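Local coordinates for factor H binding protein (Treponema denticola, PDB 3R15) that probably binds the complement regulator factor H, perhaps as a lipoprotein at the bacterial surface, at residues E53-A58 and D62-D67; A24-F29 and A82-F87. All coordinates share one frame; numbering follows the deposited sequence.

In the fold
Contact 1 (53-58 with 62-67) sets the end of helix 44-59 against the edge of strand 63-67; contact 2 (24-29 with 82-87) joins helix 20-36 to helix 80-86 and the first residue of strand 87-91, and contact 1 is nested within the loop it closes. Both are partly buried: A58, Y63 and I65 are buried beside partly exposed N55 and Q64 in contact 1, Y26 and F87 beside partly exposed E27 and R84 in contact 2. Neutral amides, main-chain atoms and apolar side chains carry contact 1, a salt bridge and a tyrosine hydroxyl contact 2. Their segments also meet: Y63 OH lies 2.8 Å from H25 ND1, a probable hydrogen bond, and D67 forms a salt bridge with R86.

Contact 1: E53-A58 and D62-D67; sequences EINTEA and DYQIVD
N55 reads the main chain of I65 with both ends of its amide. Its OD1 accepts from I65 N at 2.7 Å, in the carbonyl plane and on a lone pair, while its ND2 donates to I65 O at 3.0 Å, again on a lone pair. Two nearly straight bonds, the first at 174°, thus fix the rotation of the amide and let it act as a strand-edge partner. Q64, its chain bent at chi2, turns its own amide back so that NE2 bridges the two elements, donating to N55 O of the helix at 3.0 Å and to Y63 O of its own strand at 2.8 Å; the two amide planes stand 38° apart.

Backbone bonding ends the helix in a Schellman motif: D62, with positive phi, is the C-prime residue, Y63 N reaches A58 O at 3.3 Å, and D62 N pairs with L59 O. Strand 63-67 then runs back at 156° to the helix segment.

Apolar contact lies beside this polar seam. A58 CB sits over one face of the Y63 ring as a CH-pi contact, 3.8 Å from the centroid, and the Y63 hydroxyl has its polar partner in H25 of helix 20-36. I65 CD1 touches I54 CG1 at 4.0 Å.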
# COMPACT_ATOMS: atom_id res chain seq x y z
N GLU A 53 8.80 -4.14 1.62
CA GLU A 53 9.00 -4.51 0.22
C GLU A 53 8.61 -3.35 -0.69
O GLU A 53 9.41 -2.88 -1.51
CB GLU A 53 8.16 -5.76 -0.10
CG GLU A 53 8.16 -6.13 -1.56
CD GLU A 53 7.22 -7.29 -1.86
OE1 GLU A 53 6.61 -7.83 -0.91
OE2 GLU A 53 7.10 -7.65 -3.05
N ILE A 54 7.38 -2.88 -0.56
CA ILE A 54 6.91 -1.79 -1.43
C ILE A 54 7.63 -0.46 -1.17
O ILE A 54 7.90 0.30 -2.10
CB ILE A 54 5.36 -1.63 -1.39
CG1 ILE A 54 4.87 -0.84 -2.60
CG2 ILE A 54 4.91 -0.94 -0.12
CD1 ILE A 54 4.96 -1.62 -3.92
N ASN A 55 7.98 -0.17 0.09
CA ASN A 55 8.69 1.08 0.37
C ASN A 55 10.14 1.08 -0.08
O ASN A 55 10.69 2.14 -0.38
CB ASN A 55 8.58 1.44 1.85
CG ASN A 55 7.30 2.16 2.14
OD1 ASN A 55 6.80 2.92 1.31
ND2 ASN A 55 6.76 1.94 3.33
N THR A 56 10.75 -0.09 -0.15
CA THR A 56 12.09 -0.19 -0.71
C THR A 56 12.05 0.19 -2.19
O THR A 56 12.91 0.93 -2.68
CB THR A 56 12.66 -1.60 -0.53
OG1 THR A 56 12.79 -1.86 0.88
CG2 THR A 56 14.06 -1.72 -1.19
N GLU A 57 11.02 -0.28 -2.89
CA GLU A 57 10.80 0.13 -4.28
C GLU A 57 10.44 1.61 -4.40
O GLU A 57 10.98 2.33 -5.24
CB GLU A 57 9.68 -0.70 -4.93
CG GLU A 57 9.99 -2.16 -5.18
CD GLU A 57 8.84 -2.86 -5.90
OE1 GLU A 57 8.01 -2.16 -6.53
OE2 GLU A 57 8.74 -4.11 -5.83
N ALA A 58 9.51 2.07 -3.56
CA ALA A 58 9.01 3.44 -3.67
C ALA A 58 10.13 4.45 -3.41
O ALA A 58 10.13 5.56 -3.94
CB ALA A 58 7.85 3.65 -2.71
N ASP A 62 11.30 8.25 -4.84
CA ASP A 62 11.25 9.40 -3.93
C ASP A 62 9.91 9.61 -3.20
O ASP A 62 9.54 10.73 -2.87
CB ASP A 62 11.62 10.71 -4.67
CG ASP A 62 13.05 10.72 -5.17
OD1 ASP A 62 13.90 10.06 -4.54
OD2 ASP A 62 13.32 11.40 -6.19
N TYR A 63 9.18 8.53 -2.93
CA TYR A 63 8.01 8.63 -2.07
C TYR A 63 7.94 7.40 -1.17
O TYR A 63 8.70 6.46 -1.36
CB TYR A 63 6.71 8.82 -2.88
CG TYR A 63 6.04 7.54 -3.34
CD1 TYR A 63 6.56 6.77 -4.38
CD2 TYR A 63 4.86 7.11 -2.73
CE1 TYR A 63 5.94 5.60 -4.79
CE2 TYR A 63 4.23 5.96 -3.14
CZ TYR A 63 4.76 5.20 -4.16
OH TYR A 63 4.12 4.04 -4.54
N GLN A 64 7.04 7.43 -0.19
CA GLN A 64 6.82 6.30 0.72
C GLN A 64 5.33 6.12 0.94
O GLN A 64 4.55 7.04 0.74
CB GLN A 64 7.48 6.58 2.08
CG GLN A 64 9.00 6.56 2.04
CD GLN A 64 9.56 5.17 1.85
OE1 GLN A 64 9.82 4.45 2.81
NE2 GLN A 64 9.78 4.79 0.60
N ILE A 65 4.94 4.91 1.35
CA ILE A 65 3.56 4.63 1.72
C ILE A 65 3.53 4.45 3.23
O ILE A 65 4.38 3.74 3.79
CB ILE A 65 3.07 3.35 1.02
CG1 ILE A 65 3.00 3.60 -0.49
CG2 ILE A 65 1.71 2.90 1.57
CD1 ILE A 65 2.90 2.34 -1.33
N VAL A 66 2.59 5.12 3.88
CA VAL A 66 2.52 5.11 5.33
C VAL A 66 1.25 4.41 5.77
O VAL A 66 0.16 4.73 5.29
CB VAL A 66 2.55 6.55 5.90
CG1 VAL A 66 2.44 6.52 7.41
CG2 VAL A 66 3.84 7.25 5.48
N ASP A 67 1.38 3.45 6.68
CA ASP A 67 0.21 2.73 7.16
C ASP A 67 -0.38 3.53 8.31
O ASP A 67 0.27 3.73 9.34
CB ASP A 67 0.63 1.33 7.63
CG ASP A 67 -0.54 0.46 8.02
OD1 ASP A 67 -1.68 0.95 8.08
OD2 ASP A 67 -0.31 -0.74 8.27

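Contact 2: A24-F29 and A82-F87; sequences AHYEKF and ALRKRF
Y26 and E27 leave helix 20-36 by different torsions to meet R84 and F87: Y26 has CG anti to its backbone N (chi1 172°), which carries the ring out to the far segment, whereas E27 has CG anti to its carbonyl carbon, and the chain then bends at chi2 to turn its carboxylate toward R84. In this small alpha/beta fold, three helices accompany a two-stranded antiparallel sheet of 63-67 and 87-91, and residues 82-87 run from helix 80-86 into strand 87-91.

The charged pair is a bidentate, side-on salt bridge. R84 NE donates to E27 OE2 at 2.9 Å, on the syn lone pair of that oxygen, and R84 NH2 donates to E27 OE1 at 3.0 Å, also from the syn side. Both oxygens lie close to the guanidinium plane, and the carboxylate and guanidinium planes are only 25° apart, so the two bonds hold each flat group against rotation. The R84 chain, extended from CG to NE, crosses E27 at about a right angle, and R84 CB passes Y26 OH at 3.8 Å.

The tyrosine ends in a short bond: its hydroxyl donates to F87 O at 2.6 Å, nearly along the C=O axis (172°), with the oxygen in the plane of the ring at its edge. Y26 thereby ties helix 20-36 to the first residue of strand 87-91, while its side chain also touches Y63 of strand 63-67, near Y26 CB. The F87 side chain sets off toward helix 20-36, but its ring ends up directed elsewhere, packing on I65 and I74. A water completes the link, donating to Y26 OH at 3.1 Å and to R84 O at 2.9 Å.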
# COMPACT_ATOMS: atom_id res chain seq x y z
N ALA A 24 1.64 6.13 -10.46
CA ALA A 24 1.49 4.87 -11.19
C ALA A 24 1.94 3.71 -10.32
O ALA A 24 1.29 2.65 -10.28
CB ALA A 24 2.28 4.91 -12.49
N HIS A 25 3.05 3.90 -9.63
CA HIS A 25 3.58 2.87 -8.75
C HIS A 25 2.64 2.60 -7.60
O HIS A 25 2.37 1.45 -7.26
CB HIS A 25 4.96 3.27 -8.23
CG HIS A 25 5.62 2.22 -7.39
ND1 HIS A 25 5.62 2.26 -6.02
CD2 HIS A 25 6.32 1.11 -7.74
CE1 HIS A 25 6.28 1.21 -5.55
NE2 HIS A 25 6.72 0.51 -6.57
N TYR A 26 2.11 3.68 -7.01
CA TYR A 26 1.21 3.59 -5.87
C TYR A 26 -0.09 2.92 -6.27
O TYR A 26 -0.57 2.02 -5.58
CB TYR A 26 0.95 4.98 -5.29
CG TYR A 26 -0.13 5.01 -4.24
CD1 TYR A 26 0.11 4.51 -2.96
CD2 TYR A 26 -1.40 5.51 -4.52
CE1 TYR A 26 -0.88 4.52 -1.99
CE2 TYR A 26 -2.39 5.53 -3.56
CZ TYR A 26 -2.13 5.04 -2.30
OH TYR A 26 -3.12 5.06 -1.35
N GLU A 27 -0.66 3.32 -7.40
CA GLU A 27 -1.90 2.70 -7.85
C GLU A 27 -1.72 1.23 -8.24
O GLU A 27 -2.61 0.40 -7.99
CB GLU A 27 -2.51 3.51 -8.98
CG GLU A 27 -3.25 4.70 -8.47
CD GLU A 27 -4.39 4.29 -7.55
OE1 GLU A 27 -5.13 3.33 -7.91
OE2 GLU A 27 -4.56 4.91 -6.48
N LYS A 28 -0.57 0.90 -8.82
CA LYS A 28 -0.26 -0.49 -9.14
C LYS A 28 -0.23 -1.31 -7.84
O LYS A 28 -0.72 -2.44 -7.80
CB LYS A 28 1.08 -0.58 -9.86
CG LYS A 28 1.58 -1.99 -10.10
N PHE A 29 0.31 -0.72 -6.78
CA PHE A 29 0.35 -1.39 -5.49
C PHE A 29 -1.05 -1.58 -4.92
O PHE A 29 -1.43 -2.68 -4.51
CB PHE A 29 1.23 -0.62 -4.50
CG PHE A 29 1.02 -1.04 -3.07
CD1 PHE A 29 1.46 -2.28 -2.64
CD2 PHE A 29 0.36 -0.21 -2.18
CE1 PHE A 29 1.25 -2.68 -1.32
CE2 PHE A 29 0.15 -0.62 -0.86
CZ PHE A 29 0.60 -1.86 -0.45
N ALA A 82 -11.01 1.78 0.29
CA ALA A 82 -10.68 1.62 1.70
C ALA A 82 -9.18 1.56 1.91
O ALA A 82 -8.66 2.16 2.85
CB ALA A 82 -11.36 0.38 2.26
N LEU A 83 -8.49 0.81 1.05
CA LEU A 83 -7.03 0.70 1.10
C LEU A 83 -6.38 2.08 1.00
O LEU A 83 -5.43 2.36 1.72
CB LEU A 83 -6.51 -0.23 0.00
CG LEU A 83 -6.93 -1.71 0.14
CD1 LEU A 83 -6.61 -2.52 -1.12
CD2 LEU A 83 -6.25 -2.32 1.37
N ARG A 84 -6.89 2.93 0.12
CA ARG A 84 -6.30 4.27 -0.07
C ARG A 84 -6.40 5.17 1.15
O ARG A 84 -5.58 6.08 1.33
CB ARG A 84 -6.92 4.98 -1.28
CG ARG A 84 -6.64 4.30 -2.58
CD ARG A 84 -7.01 5.19 -3.76
NE ARG A 84 -6.96 4.43 -5.00
CZ ARG A 84 -8.00 3.81 -5.53
NH1 ARG A 84 -9.19 3.88 -4.95
NH2 ARG A 84 -7.86 3.12 -6.66
N LYS A 85 -7.41 4.94 1.98
CA LYS A 85 -7.59 5.70 3.20
C LYS A 85 -6.66 5.24 4.31
O LYS A 85 -6.42 5.98 5.27
CB LYS A 85 -9.04 5.63 3.68
CG LYS A 85 -10.02 6.42 2.82
N ARG A 86 -6.16 4.02 4.19
CA ARG A 86 -5.25 3.47 5.19
C ARG A 86 -3.79 3.58 4.80
O ARG A 86 -2.93 3.88 5.63
CB ARG A 86 -5.59 2.00 5.49
CG ARG A 86 -4.56 1.33 6.39
CD ARG A 86 -4.93 -0.10 6.79
NE ARG A 86 -3.80 -0.74 7.44
CZ ARG A 86 -3.79 -1.99 7.88
NH1 ARG A 86 -4.87 -2.75 7.75
NH2 ARG A 86 -2.69 -2.47 8.44
N PHE A 87 -3.50 3.33 3.53
CA PHE A 87 -2.12 3.33 3.07
C PHE A 87 -1.89 4.58 2.24
O PHE A 87 -2.23 4.63 1.05
CB PHE A 87 -1.83 2.06 2.28
CG PHE A 87 -1.96 0.80 3.10
CD1 PHE A 87 -0.96 0.44 3.99
CD2 PHE A 87 -3.09 -0.00 2.99
CE1 PHE A 87 -1.07 -0.71 4.76
CE2 PHE A 87 -3.22 -1.15 3.75
CZ PHE A 87 -2.20 -1.52 4.63
O HOH W 1 -4.40 7.80 -0.66